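Local coordinates for protein leucine aminopeptidase (Legionella pneumophila, PDB 5GNE) that probably acts as a zinc-dependent aminopeptidase, removing residues one at a time from the N-terminus of peptides, at residues K50-C55 and A236-G241; V259-Q264 and L366-E371; L265-Y270 and P341-S346. All coordinates share one frame; numbering follows the deposited sequence.

How the interactions relate
Interactions 1 and 3 meet at the two-zinc site, their centres about 13 Å apart, with Glu239 and His344 binding the same zinc. Interactions 1 and 2 lie on opposite sides of the chain's centre, their centres about 26 Å apart; those of interactions 2 and 3 are about 23 Å apart. Interaction 1 closes first along the chain, where helix 42-55, next to the N-terminal antiparallel sheet, brings Arg52 to Glu239 in a loop of the peptidase domain. Interaction 3 is nested inside interaction 2: strand 259-264 of the mixed sheet packs on helix 355-373, then leads straight into the loop carrying Asp266, a ligand of the other zinc.

Interaction 1. Residues K50-C55 and A236-G241; sequences KMRPVC and AAEERG. With ZN (zinc ion), chain C.
Arg52, near the end of helix 42-55, reaches Glu239 and Glu238 in the loop that follows strand 230-235 of the M28 peptidase fold, beside its two-zinc site. The backbones stay far apart, with 11.2 Å between the CA atoms of Arg52 and Gly241, and the extended Arg52 side chain spans the gap.

The charged contact is a salt bridge. Arg52 NH1 lies 3.3 Å from Glu239 OE1, and the N-H...O angle of 148° marks the hydrogen bond within it as weak. OE1 sits at the guanidinium edge, in its plane, yet the guanidinium and carboxylate planes are 59° apart, and a single N-H meets a single oxygen rather than forming a bidentate pair. Arg52 NH2 and Glu238 OE2, 4.4 Å apart, are beyond a salt bridge.

Metal coordination divides the Glu239 carboxylate: OE2 binds the zinc that Asp204 and His344 also hold, with His344 NE2 its neighbour in the metal shell, while OE1 faces Arg52. A bend at chi2 (-68°) carries the carboxylate to the metal.

An arginine from outside the peptidase core at the metal site is consistent with the autoinhibition associated with this protein.

A water bound to the zinc at 2.1 Å links Arg52 and Glu238, which do not bridge directly. It donates to Glu238 OE2 and accepts a weak bond from Arg52 NH2, 3.0 Å away.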
loop_
_atom_site.group_PDB
_atom_site.type_symbol
_atom_site.label_atom_id
_atom_site.label_comp_id
_atom_site.label_asym_id
_atom_site.label_seq_id
_atom_site.Cartn_x
_atom_site.Cartn_y
_atom_site.Cartn_z
ATOM N N LYS A 50 9.054 8.494 -16.711
ATOM C CA LYS A 50 9.872 9.683 -16.847
ATOM C C LYS A 50 9.109 10.968 -16.487
ATOM O O LYS A 50 9.700 11.906 -15.947
ATOM C CB LYS A 50 10.401 9.724 -18.286
ATOM C CG LYS A 50 11.374 10.824 -18.649
ATOM C CD LYS A 50 11.786 10.618 -20.117
ATOM C CE LYS A 50 12.034 11.930 -20.857
ATOM N NZ LYS A 50 12.132 11.727 -22.334
ATOM N N MET A 51 7.797 11.000 -16.744
ATOM C CA MET A 51 6.998 12.188 -16.449
ATOM C C MET A 51 6.417 12.181 -15.042
ATOM O O MET A 51 5.893 13.196 -14.582
ATOM C CB MET A 51 5.870 12.343 -17.470
ATOM C CG MET A 51 6.368 12.576 -18.910
ATOM S SD MET A 51 7.554 13.943 -19.065
ATOM C CE MET A 51 6.539 15.297 -18.512
ATOM N N ARG A 52 6.537 11.054 -14.345
ATOM C CA ARG A 52 5.931 10.908 -13.022
ATOM C C ARG A 52 6.278 11.998 -11.972
ATOM O O ARG A 52 5.389 12.446 -11.249
ATOM C CB ARG A 52 6.250 9.518 -12.459
ATOM C CG ARG A 52 5.525 9.221 -11.166
ATOM C CD ARG A 52 5.614 7.763 -10.815
ATOM N NE ARG A 52 5.002 7.479 -9.520
ATOM C CZ ARG A 52 4.837 6.252 -9.033
ATOM N NH1 ARG A 52 5.212 5.192 -9.752
ATOM N NH2 ARG A 52 4.285 6.086 -7.835
ATOM N N PRO A 53 7.549 12.423 -11.870
ATOM C CA PRO A 53 7.849 13.518 -10.918
ATOM C C PRO A 53 7.135 14.848 -11.241
ATOM O O PRO A 53 6.741 15.590 -10.347
ATOM C CB PRO A 53 9.366 13.708 -11.053
ATOM C CG PRO A 53 9.867 12.453 -11.634
ATOM C CD PRO A 53 8.769 11.952 -12.552
ATOM N N VAL A 54 7.055 15.167 -12.523
ATOM C CA VAL A 54 6.400 16.381 -12.993
ATOM C C VAL A 54 4.876 16.254 -13.030
ATOM O O VAL A 54 4.153 17.145 -12.579
ATOM C CB VAL A 54 6.927 16.774 -14.391
ATOM C CG1 VAL A 54 6.164 17.932 -14.938
ATOM C CG2 VAL A 54 8.414 17.098 -14.305
ATOM N N CYS A 55 4.404 15.133 -13.566
ATOM C CA CYS A 55 3.011 14.984 -13.949
ATOM C C CYS A 55 2.196 14.040 -13.084
ATOM O O CYS A 55 0.991 13.905 -13.297
ATOM C CB CYS A 55 2.932 14.504 -15.392
ATOM S SG CYS A 55 3.570 15.687 -16.592
ATOM N N ALA A 236 -0.473 -6.604 -5.531
ATOM C CA ALA A 236 0.229 -6.779 -6.799
ATOM C C ALA A 236 0.238 -5.455 -7.566
ATOM O O ALA A 236 -0.566 -4.587 -7.305
ATOM C CB ALA A 236 -0.442 -7.849 -7.614
ATOM N N ALA A 237 1.165 -5.318 -8.504
ATOM C CA ALA A 237 1.071 -4.334 -9.573
ATOM C C ALA A 237 0.803 -2.888 -9.154
ATOM O O ALA A 237 0.163 -2.117 -9.903
ATOM C CB ALA A 237 -0.040 -4.786 -10.543
ATOM N N GLU A 238 1.299 -2.491 -7.990
ATOM C CA GLU A 238 1.134 -1.092 -7.595
ATOM C C GLU A 238 1.847 -0.172 -8.586
ATOM O O GLU A 238 1.430 0.958 -8.815
ATOM C CB GLU A 238 1.639 -0.866 -6.178
ATOM C CG GLU A 238 1.437 0.544 -5.640
ATOM C CD GLU A 238 2.609 1.472 -5.953
ATOM O OE1 GLU A 238 3.637 0.991 -6.495
ATOM O OE2 GLU A 238 2.507 2.683 -5.654
ATOM N N GLU A 239 2.907 -0.689 -9.194
ATOM C CA GLU A 239 3.708 0.076 -10.142
ATOM C C GLU A 239 3.040 0.128 -11.506
ATOM O O GLU A 239 3.588 0.679 -12.447
ATOM C CB GLU A 239 5.141 -0.500 -10.223
ATOM C CG GLU A 239 5.959 -0.379 -8.881
ATOM C CD GLU A 239 6.303 1.064 -8.538
ATOM O OE1 GLU A 239 5.861 1.943 -9.312
ATOM O OE2 GLU A 239 7.018 1.329 -7.528
ATOM N N ARG A 240 1.829 -0.411 -11.594
ATOM C CA ARG A 240 1.022 -0.366 -12.830
ATOM C C ARG A 240 -0.287 0.384 -12.590
ATOM O O ARG A 240 -1.373 -0.170 -12.749
ATOM C CB ARG A 240 0.727 -1.799 -13.336
ATOM C CG ARG A 240 1.956 -2.726 -13.262
ATOM C CD ARG A 240 3.031 -2.341 -14.297
ATOM N NE ARG A 240 4.184 -3.213 -14.161
ATOM C CZ ARG A 240 5.127 -3.418 -15.080
ATOM N NH1 ARG A 240 5.063 -2.839 -16.272
ATOM N NH2 ARG A 240 6.124 -4.250 -14.802
ATOM N N GLY A 241 -0.188 1.641 -12.184
ATOM C CA GLY A 241 -1.365 2.445 -11.912
ATOM C C GLY A 241 -2.256 1.927 -10.798
ATOM O O GLY A 241 -3.487 2.011 -10.873
HETATM ZN ZN ZN C . 6.510 3.342 -6.433
HETATM O O HOH W 1 5.161 4.512 -5.407
#

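Interaction 2. Residues V259-Q264 and L366-E371; sequences VKAVMQ and LAFIVE. With SO4 (sulfate ion), chain E.
A chi1 of -170° at Phe368 swings CG across from the backbone N and sends the ring from helix 355-373 toward the sheet; Met263 starts out in the same sense and stays extended until chi3 (-86°) folds its methyl back. The bend matters, because it lays Met263 CE over one face of the Phe368 ring, 3.9 Å from the centroid and 20° off the ring normal. The methyl is offset toward the rim, with Phe368 CG its nearest atom at 3.7 Å. The two side chains run antiparallel alongside each other, so Met263 CB comes within 3.9 Å of Phe368 CE2 while CE sits near the root of the ring.

Ala261, two residues back on strand 259-264, supplies its CB at 4.0 Å from Phe368 CZ. Val262 between them points away from the helix. This is helix-on-sheet packing in the alpha/beta core of the peptidase, and Leu297 of helix 288-302 and Ile186 of the adjacent strand also touch the Phe368 side chain.

Met263 SD stands 4.8 Å from the Phe368 centroid, a distant Met-aromatic contact. No hydrogen bond crosses between the segments: CH-pi and dispersion forces, both short-ranged and without charge, carry this buried contact.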
loop_
_atom_site.group_PDB
_atom_site.type_symbol
_atom_site.label_atom_id
_atom_site.label_comp_id
_atom_site.label_asym_id
_atom_site.label_seq_id
_atom_site.Cartn_x
_atom_site.Cartn_y
_atom_site.Cartn_z
ATOM N N VAL A 259 -15.035 -2.364 6.839
ATOM C CA VAL A 259 -13.685 -1.939 7.167
ATOM C C VAL A 259 -13.635 -0.537 7.776
ATOM O O VAL A 259 -13.990 0.459 7.136
ATOM C CB VAL A 259 -12.787 -1.947 5.925
ATOM C CG1 VAL A 259 -11.480 -1.214 6.220
ATOM C CG2 VAL A 259 -12.540 -3.364 5.458
ATOM N N LYS A 260 -13.129 -0.477 9.000
ATOM C CA LYS A 260 -13.105 0.743 9.798
ATOM C C LYS A 260 -11.874 1.604 9.547
ATOM O O LYS A 260 -11.891 2.794 9.806
ATOM C CB LYS A 260 -13.141 0.318 11.283
ATOM C CG LYS A 260 -13.180 1.432 12.335
ATOM C CD LYS A 260 -12.947 0.837 13.729
ATOM C CE LYS A 260 -13.492 1.740 14.818
ATOM N NZ LYS A 260 -14.943 1.569 15.025
ATOM N N ALA A 261 -10.795 0.996 9.061
ATOM C CA ALA A 261 -9.504 1.680 8.991
ATOM C C ALA A 261 -8.492 0.947 8.151
ATOM O O ALA A 261 -8.369 -0.275 8.232
ATOM C CB ALA A 261 -8.919 1.877 10.381
ATOM N N VAL A 262 -7.738 1.725 7.390
ATOM C CA VAL A 262 -6.737 1.212 6.478
ATOM C C VAL A 262 -5.414 1.980 6.647
ATOM O O VAL A 262 -5.376 3.224 6.623
ATOM C CB VAL A 262 -7.231 1.303 5.005
ATOM C CG1 VAL A 262 -6.166 0.732 4.045
ATOM C CG2 VAL A 262 -8.554 0.558 4.831
ATOM N N MET A 263 -4.338 1.217 6.835
ATOM C CA MET A 263 -2.964 1.727 6.855
ATOM C C MET A 263 -2.201 1.274 5.632
ATOM O O MET A 263 -2.211 0.100 5.292
ATOM C CB MET A 263 -2.215 1.242 8.071
ATOM C CG MET A 263 -0.720 1.729 8.156
ATOM S SD MET A 263 0.043 1.300 9.681
ATOM C CE MET A 263 -0.475 2.653 10.611
ATOM N N GLN A 264 -1.548 2.227 4.970
ATOM C CA GLN A 264 -0.699 1.924 3.826
ATOM C C GLN A 264 0.740 2.132 4.179
ATOM O O GLN A 264 1.138 3.205 4.676
ATOM C CB GLN A 264 -1.067 2.782 2.624
ATOM C CG GLN A 264 -0.133 2.655 1.450
ATOM C CD GLN A 264 -0.214 1.346 0.700
ATOM O OE1 GLN A 264 -0.958 0.435 1.068
ATOM N NE2 GLN A 264 0.576 1.246 -0.388
ATOM N N LEU A 366 1.721 -1.576 15.208
ATOM C CA LEU A 366 1.200 -2.390 16.306
ATOM C C LEU A 366 0.338 -1.567 17.268
ATOM O O LEU A 366 -0.687 -2.046 17.731
ATOM C CB LEU A 366 2.349 -3.071 17.037
ATOM C CG LEU A 366 2.963 -4.238 16.247
ATOM C CD1 LEU A 366 4.250 -4.793 16.861
ATOM C CD2 LEU A 366 1.964 -5.352 16.086
ATOM N N ALA A 367 0.742 -0.334 17.574
ATOM C CA ALA A 367 -0.107 0.574 18.362
ATOM C C ALA A 367 -1.454 0.812 17.643
ATOM O O ALA A 367 -2.547 0.790 18.249
ATOM C CB ALA A 367 0.605 1.876 18.610
ATOM N N PHE A 368 -1.355 1.046 16.338
ATOM C CA PHE A 368 -2.519 1.160 15.475
ATOM C C PHE A 368 -3.447 -0.044 15.638
ATOM O O PHE A 368 -4.629 0.100 15.929
ATOM C CB PHE A 368 -2.036 1.311 14.039
ATOM C CG PHE A 368 -3.102 1.673 13.056
ATOM C CD1 PHE A 368 -3.547 2.982 12.934
ATOM C CD2 PHE A 368 -3.594 0.711 12.181
ATOM C CE1 PHE A 368 -4.518 3.310 11.979
ATOM C CE2 PHE A 368 -4.552 1.024 11.239
ATOM C CZ PHE A 368 -5.011 2.328 11.131
ATOM N N ILE A 369 -2.885 -1.235 15.481
ATOM C CA ILE A 369 -3.647 -2.463 15.613
ATOM C C ILE A 369 -4.230 -2.652 17.022
ATOM O O ILE A 369 -5.371 -3.062 17.175
ATOM C CB ILE A 369 -2.790 -3.672 15.250
ATOM C CG1 ILE A 369 -2.562 -3.730 13.740
ATOM C CG2 ILE A 369 -3.466 -4.956 15.657
ATOM C CD1 ILE A 369 -1.656 -4.857 13.366
ATOM N N VAL A 370 -3.472 -2.331 18.062
ATOM C CA VAL A 370 -3.986 -2.540 19.416
ATOM C C VAL A 370 -5.077 -1.530 19.742
ATOM O O VAL A 370 -6.151 -1.890 20.231
ATOM C CB VAL A 370 -2.867 -2.452 20.487
ATOM C CG1 VAL A 370 -3.457 -2.404 21.885
ATOM C CG2 VAL A 370 -1.932 -3.638 20.365
ATOM N N GLU A 371 -4.815 -0.253 19.517
ATOM C CA GLU A 371 -5.784 0.724 19.965
ATOM C C GLU A 371 -7.083 0.695 19.146
ATOM O O GLU A 371 -8.159 0.978 19.689
ATOM C CB GLU A 371 -5.165 2.106 19.998
ATOM C CG GLU A 371 -3.975 2.161 20.963
ATOM C CD GLU A 371 -4.386 2.140 22.429
ATOM O OE1 GLU A 371 -5.590 2.056 22.718
ATOM O OE2 GLU A 371 -3.508 2.234 23.310
HETATM S S SO4 E . -17.907 -1.847 15.118
HETATM O O1 SO4 E . -17.948 -2.609 16.367
HETATM O O2 SO4 E . -17.140 -0.609 15.291
HETATM O O3 SO4 E . -17.306 -2.662 14.070
HETATM O O4 SO4 E . -19.277 -1.526 14.723
#

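Interaction 3. Residues L265-Y270 and P341-S346; sequences LDQAGY and PYVHTS. With ZN (zinc ion), chain D.
Gln267 and Val343 cross at about a right angle, the flat amide meeting one branch of the valine. Val343 CG1 touches Gln267 OE1 at 3.6 Å and CD at 3.8 Å. With chi1 at -65°, Gln267 CG lies across from the carbonyl carbon, and the extended chain beyond it carries the amide to the methyl. As modelled, Gln267 NE2 lies 3.9 Å from the zinc held by Asp266, too far to be a ligand.

The Tyr270 ring likewise stands nearly perpendicular to Pro341 and to the Tyr342 side chain. Its OH lies 3.7 Å from Pro341 CD, and Tyr270 CE1 approaches Tyr342 CE2 to 4.1 Å; both approaches are oblique, and no hydrogen bond joins the segments.

Both loops belong to the two-zinc centre of the M28 fold. Asp266 grips one zinc unevenly through OD1 and OD2, together with His191 and Asp204, while His344 serves the other zinc alongside Glu239 and Asp204.

A type II turn from Tyr342 to Thr345 places His344 at its third position, where its phi is positive. Tyr342 O accepts both Thr345 N at 3.0 Å and Thr345 OG1 at 2.8 Å, the hydroxyl tilted 21° from the carbonyl plane.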
loop_
_atom_site.group_PDB
_atom_site.type_symbol
_atom_site.label_atom_id
_atom_site.label_comp_id
_atom_site.label_asym_id
_atom_site.label_seq_id
_atom_site.Cartn_x
_atom_site.Cartn_y
_atom_site.Cartn_z
ATOM N N LEU A 265 1.527 1.105 3.905
ATOM C CA LEU A 265 2.952 1.135 4.135
ATOM C C LEU A 265 3.662 1.102 2.802
ATOM O O LEU A 265 3.853 0.038 2.222
ATOM C CB LEU A 265 3.359 -0.055 4.995
ATOM C CG LEU A 265 2.767 -0.012 6.414
ATOM C CD1 LEU A 265 2.875 -1.363 7.092
ATOM C CD2 LEU A 265 3.484 1.066 7.260
ATOM N N ASP A 266 4.063 2.265 2.318
ATOM C CA ASP A 266 4.815 2.349 1.091
ATOM C C ASP A 266 6.079 3.190 1.364
ATOM O O ASP A 266 5.999 4.403 1.555
ATOM C CB ASP A 266 3.906 2.934 0.012
ATOM C CG ASP A 266 4.420 2.721 -1.376
ATOM O OD1 ASP A 266 5.540 2.192 -1.537
ATOM O OD2 ASP A 266 3.668 3.056 -2.315
ATOM N N GLN A 267 7.239 2.534 1.296
ATOM C CA GLN A 267 8.539 3.099 1.717
ATOM C C GLN A 267 8.586 3.424 3.198
ATOM O O GLN A 267 8.239 4.531 3.621
ATOM C CB GLN A 267 8.904 4.328 0.912
ATOM C CG GLN A 267 9.132 3.986 -0.521
ATOM C CD GLN A 267 9.050 5.193 -1.399
ATOM O OE1 GLN A 267 9.808 6.145 -1.228
ATOM N NE2 GLN A 267 8.134 5.167 -2.350
ATOM N N ALA A 268 8.935 2.410 3.984
ATOM C CA ALA A 268 9.048 2.554 5.433
ATOM C C ALA A 268 10.477 2.429 5.967
ATOM O O ALA A 268 10.661 2.156 7.156
ATOM C CB ALA A 268 8.170 1.543 6.108
ATOM N N GLY A 269 11.481 2.549 5.100
ATOM C CA GLY A 269 12.822 2.180 5.512
ATOM C C GLY A 269 14.014 3.059 5.204
ATOM O O GLY A 269 15.131 2.738 5.601
ATOM N N TYR A 270 13.797 4.171 4.521
ATOM C CA TYR A 270 14.907 5.010 4.110
ATOM C C TYR A 270 14.873 6.322 4.838
ATOM O O TYR A 270 13.850 7.001 4.861
ATOM C CB TYR A 270 14.886 5.256 2.612
ATOM C CG TYR A 270 15.890 6.300 2.145
ATOM C CD1 TYR A 270 17.223 5.983 1.973
ATOM C CD2 TYR A 270 15.491 7.599 1.856
ATOM C CE1 TYR A 270 18.142 6.923 1.527
ATOM C CE2 TYR A 270 16.402 8.549 1.417
ATOM C CZ TYR A 270 17.723 8.203 1.254
ATOM O OH TYR A 270 18.619 9.145 0.818
ATOM N N PRO A 341 16.034 9.224 -3.470
ATOM C CA PRO A 341 16.385 9.411 -4.885
ATOM C C PRO A 341 16.574 8.100 -5.629
ATOM O O PRO A 341 16.696 8.125 -6.847
ATOM C CB PRO A 341 17.708 10.180 -4.819
ATOM C CG PRO A 341 18.325 9.731 -3.529
ATOM C CD PRO A 341 17.163 9.549 -2.574
ATOM N N TYR A 342 16.592 6.976 -4.919
ATOM C CA TYR A 342 16.920 5.705 -5.557
ATOM C C TYR A 342 15.713 4.852 -5.965
ATOM O O TYR A 342 15.886 3.853 -6.670
ATOM C CB TYR A 342 17.812 4.868 -4.634
ATOM C CG TYR A 342 18.987 5.604 -4.016
ATOM C CD1 TYR A 342 20.162 5.818 -4.728
ATOM C CD2 TYR A 342 18.933 6.049 -2.701
ATOM C CE1 TYR A 342 21.247 6.477 -4.149
ATOM C CE2 TYR A 342 20.004 6.707 -2.119
ATOM C CZ TYR A 342 21.162 6.921 -2.844
ATOM O OH TYR A 342 22.230 7.570 -2.247
ATOM N N VAL A 343 14.503 5.234 -5.548
ATOM C CA VAL A 343 13.323 4.430 -5.873
ATOM C C VAL A 343 13.158 4.267 -7.381
ATOM O O VAL A 343 13.436 5.179 -8.145
ATOM C CB VAL A 343 12.030 5.028 -5.267
ATOM C CG1 VAL A 343 12.068 4.921 -3.740
ATOM C CG2 VAL A 343 11.845 6.479 -5.713
ATOM N N HIS A 344 12.706 3.081 -7.780
ATOM C CA HIS A 344 12.574 2.694 -9.183
ATOM C C HIS A 344 13.905 2.617 -9.923
ATOM O O HIS A 344 13.944 2.692 -11.152
ATOM C CB HIS A 344 11.619 3.642 -9.927
ATOM C CG HIS A 344 10.292 3.823 -9.246
ATOM N ND1 HIS A 344 9.809 5.060 -8.874
ATOM C CD2 HIS A 344 9.360 2.926 -8.864
ATOM C CE1 HIS A 344 8.630 4.918 -8.301
ATOM N NE2 HIS A 344 8.335 3.632 -8.273
ATOM N N THR A 345 15.009 2.499 -9.200
ATOM C CA THR A 345 16.266 2.239 -9.889
ATOM C C THR A 345 16.925 0.992 -9.321
ATOM O O THR A 345 16.534 0.485 -8.278
ATOM C CB THR A 345 17.255 3.421 -9.776
ATOM O OG1 THR A 345 17.934 3.365 -8.511
ATOM C CG2 THR A 345 16.529 4.763 -9.934
ATOM N N SER A 346 17.959 0.527 -10.002
ATOM C CA SER A 346 18.800 -0.557 -9.509
ATOM C C SER A 346 19.449 -0.269 -8.165
ATOM O O SER A 346 19.970 -1.181 -7.526
ATOM C CB SER A 346 19.871 -0.887 -10.547
ATOM O OG SER A 346 19.246 -1.322 -11.748
HETATM ZN ZN ZN D . 5.714 2.276 -3.515
#